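Local coordinates for ribosomal-protein-serine acetyltransferase, putative (Vibrio cholerae O1 biovar eltor, PDB 2FCK) that is probably a GNAT-family acetyltransferase that transfers an acetyl group from acetyl-CoA, perhaps to the N-terminal serine or alanine of a ribosomal protein, though its substrate is unproven, at residues Pro6-Val11 / Ile123-Glu128; Gln16-Thr21 / Gln79-Val84; Leu63-Val66 / Ala70-Phe73. All blocks are in the same frame, centred on the assembly; numbering follows the deposited sequence. Where two conformers were deposited one is given.

From the N terminus, the chain enters through 6-11, which meets helix 114-129 at 123-128; this contact 1 closes a loop of 111 residues. The other two contacts nest inside it without crossing. Contact 2 joins strand 15-18 and what follows it to the turn before strand 83-93 and the strand's first residues, and encloses contact 3, which closes a loop of just three residues between helix 51-66 and strand 71-77. The evidence for a common framework is direct: strands 10-11, 15-18, 71-77 and 83-93 are successive neighbours in one sheet, Ile-10 packs on Phe-73, and Trp-65 packs against both Phe-8 and Leu-19.

Contact 1 (Pro6-Val11 / Ile123-Glu128); sequences PDFQIV and ILFCFE
Ile-10 O accepts a probable hydrogen bond from Leu-17 N, and this backbone link to the adjacent antiparallel strand places the residue whose side chain reaches Phe-125 on the helix. Across the contact itself the evidence is entirely apolar. Ile-10 has CG1 beside its backbone N (chi1 -63°) and CD1 extended beyond it, which carries the methyl to the root of the phenylalanine: Ile-10 CD1 lies 3.8 Å from Phe-125 CB and equally near Phe-125 CG. The two side chains cross at about a right angle. Phe-8, two residues earlier, approaches the outer part of the same ring. Its CZ comes to 3.5 Å from Phe-125 CE1, while Phe-8 CE1 is 4.0 Å from Phe-125 CZ. The two phenylalanines arrive from opposite directions, with centroids 5.4 Å apart and planes inclined at 40°, an oblique meeting that is neither a parallel stack nor a T-shape. Within 123-128, Phe-125 meets both residues, Ile-10 at its base and Phe-8 at one side of its far end. It projects from the start of a wider pi-type turn at 125-128, late in helix 114-129; in the GNAT fold the helix at this place follows the loop that usually binds the acetyl-CoA pyrophosphate. Ile-10 also touches Ala-121 and Phe-8 touches Arg-129, so both use this helix beyond Phe-125, while Ile-123 and Cys-126 pack on Leu-135 of strand 134-139, so the helix packs on the N-terminal segment and on that strand.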
# COMPACT_ATOMS: atom_id res chain seq x y z
N PRO A 6 -5.73 -22.22 -7.17
CA PRO A 6 -6.80 -21.70 -8.02
C PRO A 6 -8.20 -22.25 -7.67
O PRO A 6 -9.20 -21.73 -8.16
CB PRO A 6 -6.39 -22.15 -9.43
CG PRO A 6 -4.89 -22.41 -9.35
CD PRO A 6 -4.62 -22.87 -7.94
N ASP A 7 -8.24 -23.28 -6.83
CA ASP A 7 -9.52 -23.91 -6.49
C ASP A 7 -10.15 -23.31 -5.23
O ASP A 7 -11.28 -23.70 -4.81
CB ASP A 7 -9.32 -25.41 -6.29
CG ASP A 7 -9.19 -26.14 -7.61
OD1 ASP A 7 -9.92 -25.77 -8.57
OD2 ASP A 7 -8.36 -27.07 -7.68
N PHE A 8 -9.43 -22.40 -4.61
CA PHE A 8 -9.88 -21.82 -3.34
C PHE A 8 -11.12 -20.97 -3.52
O PHE A 8 -11.15 -20.13 -4.41
CB PHE A 8 -8.81 -20.89 -2.73
CG PHE A 8 -9.27 -20.20 -1.45
CD1 PHE A 8 -9.53 -18.81 -1.44
CD2 PHE A 8 -9.45 -20.92 -0.26
CE1 PHE A 8 -9.98 -18.16 -0.25
CE2 PHE A 8 -9.88 -20.27 0.92
CZ PHE A 8 -10.14 -18.89 0.92
N GLN A 9 -12.14 -21.23 -2.69
CA GLN A 9 -13.40 -20.47 -2.75
C GLN A 9 -13.76 -19.95 -1.36
O GLN A 9 -13.44 -20.58 -0.34
CB GLN A 9 -14.55 -21.33 -3.26
CG GLN A 9 -14.14 -22.28 -4.40
CD GLN A 9 -15.29 -22.90 -5.08
OE1 GLN A 9 -16.32 -23.17 -4.45
NE2 GLN A 9 -15.15 -23.15 -6.39
N ILE A 10 -14.45 -18.81 -1.34
CA ILE A 10 -15.12 -18.39 -0.12
C ILE A 10 -16.60 -18.54 -0.43
O ILE A 10 -17.10 -17.97 -1.39
CB ILE A 10 -14.75 -16.92 0.27
CG1 ILE A 10 -13.26 -16.73 0.58
CG2 ILE A 10 -15.61 -16.47 1.47
CD1 ILE A 10 -12.87 -15.22 0.53
N VAL A 11 -17.32 -19.33 0.38
CA VAL A 11 -18.73 -19.64 0.12
C VAL A 11 -19.59 -19.15 1.27
O VAL A 11 -19.28 -19.40 2.43
CB VAL A 11 -18.96 -21.17 -0.07
CG1 VAL A 11 -20.43 -21.43 -0.44
CG2 VAL A 11 -18.01 -21.70 -1.10
N ILE A 123 -13.84 -9.37 3.76
CA ILE A 123 -13.29 -8.69 4.92
C ILE A 123 -12.99 -9.68 6.07
O ILE A 123 -11.92 -9.66 6.71
CB ILE A 123 -14.32 -7.63 5.38
CG1 ILE A 123 -14.34 -6.44 4.35
CG2 ILE A 123 -13.98 -7.09 6.84
CD1 ILE A 123 -15.61 -5.55 4.59
N LEU A 124 -13.93 -10.57 6.34
CA LEU A 124 -13.72 -11.58 7.37
C LEU A 124 -12.55 -12.51 7.04
O LEU A 124 -11.77 -12.85 7.92
CB LEU A 124 -14.98 -12.40 7.62
CG LEU A 124 -16.10 -11.56 8.24
CD1 LEU A 124 -17.42 -12.42 8.31
CD2 LEU A 124 -15.69 -10.95 9.61
N PHE A 125 -12.43 -12.89 5.77
CA PHE A 125 -11.28 -13.69 5.34
C PHE A 125 -9.98 -12.95 5.65
O PHE A 125 -9.03 -13.52 6.21
CB PHE A 125 -11.44 -14.02 3.86
CG PHE A 125 -10.20 -14.56 3.21
CD1 PHE A 125 -9.80 -15.87 3.45
CD2 PHE A 125 -9.47 -13.76 2.36
CE1 PHE A 125 -8.64 -16.38 2.83
CE2 PHE A 125 -8.31 -14.24 1.76
CZ PHE A 125 -7.91 -15.55 1.99
N CYS A 126 -9.94 -11.66 5.31
CA CYS A 126 -8.73 -10.85 5.56
C CYS A 126 -8.37 -10.75 7.05
O CYS A 126 -7.20 -10.89 7.42
CB CYS A 126 -8.89 -9.46 4.99
SG CYS A 126 -8.85 -9.39 3.21
N PHE A 127 -9.39 -10.57 7.91
CA PHE A 127 -9.14 -10.34 9.36
C PHE A 127 -8.92 -11.68 10.12
O PHE A 127 -8.00 -11.81 10.94
CB PHE A 127 -10.28 -9.54 10.03
CG PHE A 127 -10.34 -8.07 9.66
CD1 PHE A 127 -9.17 -7.35 9.32
CD2 PHE A 127 -11.54 -7.37 9.78
CE1 PHE A 127 -9.26 -6.01 9.04
CE2 PHE A 127 -11.60 -6.01 9.50
CZ PHE A 127 -10.46 -5.33 9.14
N GLU A 128 -9.81 -12.63 9.86
CA GLU A 128 -9.77 -13.92 10.57
C GLU A 128 -8.65 -14.81 10.08
O GLU A 128 -7.88 -15.31 10.88
CB GLU A 128 -11.12 -14.66 10.44
CG GLU A 128 -12.28 -13.87 10.99
CD GLU A 128 -12.13 -13.57 12.47
OE1 GLU A 128 -11.66 -14.45 13.23
OE2 GLU A 128 -12.48 -12.44 12.87

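Contact 2 (Gln16-Thr21 / Gln79-Val84)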
# COMPACT_ATOMS: atom_id res chain seq x y z
N GLN A 16 -20.87 -17.67 -4.03
CA GLN A 16 -19.64 -18.42 -4.17
C GLN A 16 -18.64 -17.45 -4.75
O GLN A 16 -18.85 -16.93 -5.85
CB GLN A 16 -19.87 -19.59 -5.14
CG GLN A 16 -18.67 -20.41 -5.40
CD GLN A 16 -18.89 -21.35 -6.58
OE1 GLN A 16 -19.34 -20.91 -7.66
NE2 GLN A 16 -18.65 -22.63 -6.36
N LEU A 17 -17.56 -17.21 -4.00
CA LEU A 17 -16.51 -16.28 -4.39
C LEU A 17 -15.35 -17.14 -4.89
O LEU A 17 -14.81 -17.93 -4.12
CB LEU A 17 -16.05 -15.41 -3.19
CG LEU A 17 -16.91 -14.18 -2.85
CD1 LEU A 17 -18.38 -14.58 -2.47
CD2 LEU A 17 -16.24 -13.50 -1.68
N ARG A 18 -14.93 -16.96 -6.15
CA ARG A 18 -13.90 -17.81 -6.75
C ARG A 18 -13.31 -17.17 -8.00
O ARG A 18 -13.85 -16.18 -8.51
CB ARG A 18 -14.51 -19.17 -7.13
CG ARG A 18 -15.74 -19.08 -8.09
CD ARG A 18 -16.00 -20.45 -8.70
NE ARG A 18 -17.19 -20.49 -9.54
CZ ARG A 18 -17.20 -20.20 -10.83
NH1 ARG A 18 -16.08 -19.78 -11.42
NH2 ARG A 18 -18.34 -20.29 -11.52
N LEU A 19 -12.23 -17.76 -8.51
CA LEU A 19 -11.68 -17.31 -9.77
C LEU A 19 -12.72 -17.49 -10.85
O LEU A 19 -13.31 -18.59 -11.02
CB LEU A 19 -10.50 -18.19 -10.19
CG LEU A 19 -9.18 -17.63 -9.74
CD1 LEU A 19 -8.09 -18.65 -10.12
CD2 LEU A 19 -8.85 -16.23 -10.30
N ILE A 20 -12.88 -16.43 -11.65
CA ILE A 20 -13.60 -16.57 -12.92
C ILE A 20 -12.72 -17.36 -13.90
O ILE A 20 -11.51 -17.08 -14.03
CB ILE A 20 -13.94 -15.18 -13.50
CG1 ILE A 20 -14.78 -14.36 -12.49
CG2 ILE A 20 -14.65 -15.33 -14.86
CD1 ILE A 20 -15.02 -12.92 -12.96
N THR A 21 -13.29 -18.36 -14.60
CA THR A 21 -12.49 -19.16 -15.52
C THR A 21 -12.57 -18.65 -16.97
O THR A 21 -13.47 -17.87 -17.32
CB THR A 21 -12.94 -20.63 -15.52
OG1 THR A 21 -14.22 -20.71 -16.13
CG2 THR A 21 -13.05 -21.16 -14.12
N GLN A 79 -27.18 -20.68 -6.44
CA GLN A 79 -28.24 -21.51 -7.05
C GLN A 79 -28.14 -21.47 -8.58
O GLN A 79 -28.09 -22.51 -9.24
CB GLN A 79 -29.60 -21.07 -6.52
CG GLN A 79 -30.00 -21.83 -5.24
CD GLN A 79 -31.14 -21.19 -4.45
OE1 GLN A 79 -31.86 -20.31 -4.96
NE2 GLN A 79 -31.31 -21.63 -3.20
N THR A 80 -28.06 -20.27 -9.15
CA THR A 80 -28.12 -20.08 -10.58
C THR A 80 -26.75 -20.10 -11.27
O THR A 80 -26.66 -20.22 -12.49
CB THR A 80 -28.76 -18.74 -10.88
OG1 THR A 80 -27.96 -17.68 -10.30
CG2 THR A 80 -30.19 -18.68 -10.31
N GLN A 81 -25.68 -19.95 -10.48
CA GLN A 81 -24.31 -19.73 -10.99
C GLN A 81 -24.16 -18.45 -11.84
O GLN A 81 -23.22 -18.34 -12.65
CB GLN A 81 -23.74 -20.97 -11.67
CG GLN A 81 -23.20 -22.02 -10.70
CD GLN A 81 -21.89 -21.62 -10.05
OE1 GLN A 81 -21.83 -21.34 -8.85
NE2 GLN A 81 -20.83 -21.59 -10.83
N THR A 82 -25.03 -17.47 -11.66
CA THR A 82 -24.82 -16.25 -12.42
C THR A 82 -23.83 -15.36 -11.74
O THR A 82 -23.79 -15.29 -10.53
CB THR A 82 -26.08 -15.50 -12.84
OG1 THR A 82 -26.26 -14.28 -12.14
CG2 THR A 82 -27.29 -16.37 -12.77
N LEU A 83 -23.00 -14.72 -12.55
CA LEU A 83 -22.01 -13.79 -12.03
C LEU A 83 -22.66 -12.47 -11.69
O LEU A 83 -23.26 -11.84 -12.56
CB LEU A 83 -20.94 -13.58 -13.10
CG LEU A 83 -19.79 -12.64 -12.81
CD1 LEU A 83 -18.92 -13.16 -11.65
CD2 LEU A 83 -18.97 -12.49 -14.12
N VAL A 84 -22.51 -12.02 -10.44
CA VAL A 84 -23.19 -10.77 -10.00
C VAL A 84 -22.26 -9.60 -9.78
O VAL A 84 -22.70 -8.44 -9.59
CB VAL A 84 -24.05 -10.97 -8.70
CG1 VAL A 84 -25.01 -12.13 -8.88
CG2 VAL A 84 -23.18 -11.16 -7.48
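With CG placed between its backbone N and carbonyl carbon (chi1 56°) and the chain extended as far as NE, Arg-18 brings its guanidinium to the amide of Gln-81, whose own chain folds back at chi2 (-73°). Arg-18 NH2 and Gln-81 NE2 are 2.9 Å apart near the guanidinium plane, and Gln-16 OE1 and Gln-81 OE1 stand 2.8 Å apart. The Gln-81 amide is probably turned over in the model, so its bonding remains undecided. What fixes the arginine is clearer: Arg-18 NE donates to Gln-16 OE1 at 2.9 Å, from well above that carbonyl's plane (68° out of it), and Arg-18 NH1 donates to Leu-19 O at 3.0 Å. Glu-24 completes the grip with a salt bridge to NH2, and Phe-76 adds a cation-pi contact. In the GNAT sheet, strand 71-77 runs between 15-18 and 83-93, and Gln-81 sits in the turn that joins strand 71-77 to strand 83-93, so the side chains of Gln-16 and Arg-18 come near it beside the end of the intervening strand. Deeper in, Ile-20 CD1 fits against both branches of Leu-83, with Leu-83 CD1 at 4.1 Å and the two side chains crossing at about a right angle. Ile-20 also touches Ile-58 of helix 51-66, and Leu-83 rests on Phe-76.

Contact 3 (Leu63-Val66 / Ala70-Phe73); sequences LNWV and AYGF
The end of helix 51-66 passes close to the start of strand 71-77, with Asn-64 CA 5.2 Å from Ala-70 CA and Trp-65 CA 5.0 Å from Tyr-71 CA. At this range Ala-70 O meets Trp-65 CA at 3.2 Å in a CA-H...O contact, and the CB atoms of Asn-64 and Ala-70 pack together. Trp-65 carries the rest. Its CG points opposite the backbone N (chi1 179°), which swings the indole along the strand, where it meets two rings in different ways. Tyr-71 presents an edge to one indole face: Tyr-71 CD1 is 3.6 Å from Trp-65 CD2, with the planes at 78°. Farther on the roles reverse, for the six-membered ring of Trp-65 turns its own edge to the face of Phe-73, Trp-65 CH2 lying 3.4 Å from Phe-73 CE2 and the planes at 65°. Two edge-to-face pairs in series make this an aromatic cluster. A water bridges its polar margin, donating to Trp-65 O at 2.7 Å and hydrogen-bonded to Tyr-71 OH at 2.9 Å, while the indole NE1 is satisfied by Thr-5 O. The cluster wedges the helix end against the sheet: Phe-8 and Leu-19 pack on Trp-65 from the N-terminal segments, and Tyr-71 and Phe-73 lean on Ile-89 and Val-87 of the neighbouring strand 83-93.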
# COMPACT_ATOMS: atom_id res chain seq x y z
N LEU A 63 -3.48 -14.80 -13.24
CA LEU A 63 -2.03 -14.71 -13.11
C LEU A 63 -1.76 -14.12 -11.72
O LEU A 63 -1.01 -14.71 -10.94
CB LEU A 63 -1.46 -13.83 -14.22
CG LEU A 63 0.07 -13.67 -14.33
CD1 LEU A 63 0.78 -15.02 -14.16
CD2 LEU A 63 0.39 -13.02 -15.67
N ASN A 64 -2.45 -13.01 -11.38
CA ASN A 64 -2.22 -12.34 -10.10
C ASN A 64 -2.52 -13.27 -8.93
O ASN A 64 -1.74 -13.34 -7.96
CB ASN A 64 -2.98 -11.04 -9.97
CG ASN A 64 -2.73 -10.09 -11.11
OD1 ASN A 64 -3.60 -9.29 -11.46
ND2 ASN A 64 -1.57 -10.17 -11.71
N TRP A 65 -3.58 -14.05 -9.05
CA TRP A 65 -3.96 -14.99 -7.98
C TRP A 65 -2.86 -16.05 -7.77
O TRP A 65 -2.37 -16.26 -6.65
CB TRP A 65 -5.29 -15.59 -8.35
CG TRP A 65 -5.92 -16.63 -7.44
CD1 TRP A 65 -5.41 -17.86 -7.07
CD2 TRP A 65 -7.26 -16.59 -6.93
NE1 TRP A 65 -6.34 -18.56 -6.32
CE2 TRP A 65 -7.47 -17.80 -6.22
CE3 TRP A 65 -8.30 -15.62 -6.96
CZ2 TRP A 65 -8.69 -18.07 -5.56
CZ3 TRP A 65 -9.49 -15.89 -6.32
CH2 TRP A 65 -9.68 -17.12 -5.63
N VAL A 66 -2.42 -16.69 -8.84
CA VAL A 66 -1.42 -17.77 -8.74
C VAL A 66 -0.06 -17.19 -8.25
O VAL A 66 0.79 -17.89 -7.63
CB VAL A 66 -1.27 -18.50 -10.08
CG1 VAL A 66 -2.59 -19.22 -10.46
CG2 VAL A 66 -0.89 -17.51 -11.17
N ALA A 70 -2.67 -10.61 -5.89
CA ALA A 70 -4.01 -10.03 -5.82
C ALA A 70 -4.98 -11.18 -5.95
O ALA A 70 -4.65 -12.17 -6.61
CB ALA A 70 -4.21 -9.03 -6.97
N TYR A 71 -6.16 -11.04 -5.40
CA TYR A 71 -7.11 -12.10 -5.44
C TYR A 71 -8.39 -11.43 -5.92
O TYR A 71 -9.05 -10.73 -5.16
CB TYR A 71 -7.28 -12.74 -4.06
CG TYR A 71 -6.06 -13.54 -3.65
CD1 TYR A 71 -5.77 -14.77 -4.27
CD2 TYR A 71 -5.19 -13.07 -2.68
CE1 TYR A 71 -4.64 -15.50 -3.93
CE2 TYR A 71 -4.03 -13.81 -2.33
CZ TYR A 71 -3.79 -15.04 -2.95
OH TYR A 71 -2.68 -15.79 -2.63
N GLY A 72 -8.68 -11.57 -7.22
CA GLY A 72 -9.93 -10.98 -7.76
C GLY A 72 -10.93 -12.09 -7.87
O GLY A 72 -10.76 -12.96 -8.72
N PHE A 73 -11.93 -12.09 -6.97
CA PHE A 73 -12.96 -13.10 -6.91
C PHE A 73 -14.17 -12.69 -7.72
O PHE A 73 -14.78 -11.61 -7.48
CB PHE A 73 -13.47 -13.28 -5.48
CG PHE A 73 -12.43 -13.77 -4.50
CD1 PHE A 73 -11.58 -12.87 -3.86
CD2 PHE A 73 -12.38 -15.14 -4.15
CE1 PHE A 73 -10.64 -13.31 -2.92
CE2 PHE A 73 -11.44 -15.58 -3.21
CZ PHE A 73 -10.58 -14.68 -2.60
O HOH W 1 -2.36 -17.94 -4.51